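Local structure of neuraminidase (Bacteroides thetaiotaomicron, 5MUL) at residues A[388-391]-A[392-396]. The protein is probably a glycoside hydrolase with rhamnosidase activity, built as a beta-propeller and binding glucuronic acid in its pocket. Numbering follows the deposited sequence. Where two conformers were deposited one is given.
Sequences TELW and KKQRK. With BDP (beta-D-glucopyranuronic acid), chain B.
Lys-392 runs alongside Glu-389, its chain extended beyond CG, and its NZ forms a salt bridge with Glu-389 OE2 at 2.8 Å, meeting the syn lone pair. A bend at chi2 (-54°) helps fold the carboxylate back beside the lysine. Lys-392 N donates to Thr-388 O at 3.1 Å (N-H...O 164°). The pair grips neighbouring hydroxyls of the sugar: Lys-392 NZ donates to O2 of the glucuronic acid, whose O3 donates to Glu-389 OE1 at 2.7 Å. Three acceptors, Glu-389 OE2, the sugar O2 and Val-202 O, thus grip the ammonium, and Tyr-201 adds a cation-pi contact. Next, Lys-393 N bonds to Glu-389 O, while its chain, bent at chi2, carries CE to 3.6 Å from the sugar O4. Gln-394 N bonds to Leu-390 O, and CD of its amide rests 3.7 Å from Leu-390 CD1. At Arg-395 phi turns positive and the helix ends, yet Trp-391 O still accepts two bonds from this residue, from N at 2.9 Å and from NH2 at 3.0 Å, on opposite faces of the carbonyl plane. Arg-395 CD makes a CH-pi contact over the indole, 4.0 Å from the six-membered ring's centroid, 27° off its normal and offset toward the rim. Beyond, the guanidinium makes salt bridges to Glu-339 and Glu-204. Lys-396 passes obliquely by Leu-390, and its NZ donates a hydrogen bond to Gln-394 OE1. Four backbone bonds, 392 to 388 through 395 to 391, define a short alpha-helix among the sheets of a beta-propeller, one side forming part of the glucuronate-binding pocket.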
loop_
_atom_site.group_PDB
_atom_site.type_symbol
_atom_site.label_atom_id
_atom_site.label_comp_id
_atom_site.label_asym_id
_atom_site.label_seq_id
_atom_site.Cartn_x
_atom_site.Cartn_y
_atom_site.Cartn_z
ATOM N N THR A 388 -3.038 8.214 0.947
ATOM C CA THR A 388 -3.518 7.671 2.203
ATOM C C THR A 388 -3.814 8.789 3.238
ATOM O O THR A 388 -4.824 8.769 3.956
ATOM C CB THR A 388 -2.487 6.589 2.678
ATOM O OG1 THR A 388 -2.468 5.514 1.716
ATOM C CG2 THR A 388 -2.803 6.031 4.029
ATOM N N GLU A 389 -2.911 9.757 3.365
ATOM C CA GLU A 389 -3.052 10.761 4.374
ATOM C C GLU A 389 -4.175 11.736 4.067
ATOM O O GLU A 389 -4.877 12.192 4.968
ATOM C CB GLU A 389 -1.715 11.457 4.607
ATOM C CG GLU A 389 -0.641 10.473 5.059
ATOM C CD GLU A 389 -1.102 9.698 6.283
ATOM O OE1 GLU A 389 -1.315 10.359 7.301
ATOM O OE2 GLU A 389 -1.261 8.447 6.190
ATOM N N LEU A 390 -4.339 12.068 2.783
ATOM C CA LEU A 390 -5.427 12.941 2.401
ATOM C C LEU A 390 -6.778 12.337 2.795
ATOM O O LEU A 390 -7.671 13.065 3.272
ATOM C CB LEU A 390 -5.364 13.254 0.915
ATOM C CG LEU A 390 -6.433 14.254 0.452
ATOM C CD1 LEU A 390 -6.279 15.641 1.067
ATOM C CD2 LEU A 390 -6.416 14.313 -1.058
ATOM N N TRP A 391 -6.964 11.026 2.618
ATOM C CA TRP A 391 -8.206 10.381 3.039
ATOM C C TRP A 391 -8.377 10.438 4.545
ATOM O O TRP A 391 -9.435 10.838 5.061
ATOM C CB TRP A 391 -8.274 8.913 2.596
ATOM C CG TRP A 391 -9.577 8.306 3.010
ATOM C CD1 TRP A 391 -9.795 7.487 4.079
ATOM C CD2 TRP A 391 -10.860 8.569 2.430
ATOM N NE1 TRP A 391 -11.135 7.181 4.157
ATOM C CE2 TRP A 391 -11.811 7.864 3.189
ATOM C CE3 TRP A 391 -11.298 9.357 1.346
ATOM C CZ2 TRP A 391 -13.150 7.854 2.850
ATOM C CZ3 TRP A 391 -12.629 9.346 1.008
ATOM C CH2 TRP A 391 -13.546 8.627 1.775
ATOM N N LYS A 392 -7.321 10.128 5.284
ATOM C CA LYS A 392 -7.459 10.162 6.751
ATOM C C LYS A 392 -7.783 11.547 7.287
ATOM O O LYS A 392 -8.563 11.680 8.227
ATOM C CB LYS A 392 -6.176 9.754 7.412
ATOM C CG LYS A 392 -5.817 8.322 7.221
ATOM C CD LYS A 392 -4.416 8.191 7.781
ATOM C CE LYS A 392 -3.825 6.868 7.525
ATOM N NZ LYS A 392 -2.465 6.846 8.176
ATOM N N LYS A 393 -7.137 12.570 6.730
ATOM C CA LYS A 393 -7.243 13.934 7.267
ATOM C C LYS A 393 -8.431 14.690 6.733
ATOM O O LYS A 393 -9.006 15.491 7.481
ATOM C CB LYS A 393 -5.964 14.744 7.000
ATOM C CG LYS A 393 -4.726 14.248 7.725
ATOM C CD LYS A 393 -4.865 14.230 9.243
ATOM C CE LYS A 393 -3.532 13.875 9.908
ATOM N NZ LYS A 393 -3.547 14.187 11.364
ATOM N N GLN A 394 -8.805 14.480 5.469
ATOM C CA GLN A 394 -9.834 15.311 4.803
ATOM C C GLN A 394 -10.967 14.531 4.148
ATOM O O GLN A 394 -11.897 15.113 3.579
ATOM C CB GLN A 394 -9.157 16.216 3.762
ATOM C CG GLN A 394 -8.047 17.103 4.321
ATOM C CD GLN A 394 -7.614 18.242 3.415
ATOM O OE1 GLN A 394 -8.401 18.771 2.641
ATOM N NE2 GLN A 394 -6.346 18.619 3.514
ATOM N N ARG A 395 -10.929 13.187 4.203
ATOM C CA ARG A 395 -11.896 12.368 3.500
ATOM C C ARG A 395 -12.046 12.765 2.042
ATOM O O ARG A 395 -13.144 12.823 1.516
ATOM C CB ARG A 395 -13.273 12.369 4.227
ATOM C CG ARG A 395 -13.206 11.776 5.623
ATOM C CD ARG A 395 -12.984 10.273 5.594
ATOM N NE ARG A 395 -13.132 9.747 6.946
ATOM C CZ ARG A 395 -12.135 9.489 7.791
ATOM N NH1 ARG A 395 -12.404 9.041 9.015
ATOM N NH2 ARG A 395 -10.871 9.626 7.423
ATOM N N LYS A 396 -10.912 12.999 1.382
ATOM C CA LYS A 396 -10.869 13.203 -0.051
ATOM C C LYS A 396 -10.033 12.093 -0.625
ATOM O O LYS A 396 -8.949 11.799 -0.094
ATOM C CB LYS A 396 -10.242 14.550 -0.414
ATOM C CG LYS A 396 -11.034 15.763 0.077
ATOM C CD LYS A 396 -10.340 17.067 -0.285
ATOM C CE LYS A 396 -11.201 18.270 0.063
ATOM N NZ LYS A 396 -10.355 19.393 0.556
HETATM C C1 BDP B . -0.888 8.540 12.697
HETATM C C2 BDP B . -1.964 8.751 11.643
HETATM C C3 BDP B . -1.476 9.822 10.669
HETATM C C4 BDP B . -1.002 11.071 11.429
HETATM C C5 BDP B . 0.056 10.712 12.450
HETATM C C6 BDP B . 0.545 11.916 13.207
HETATM O O2 BDP B . -2.232 7.546 10.905
HETATM O O3 BDP B . -2.512 10.124 9.740
HETATM O O4 BDP B . -0.461 12.002 10.497
HETATM O O5 BDP B . -0.551 9.790 13.347
HETATM O O6A BDP B . -0.177 12.383 14.115
HETATM O O1 BDP B . -1.391 7.640 13.685
HETATM O O6B BDP B . 1.653 12.407 12.903
#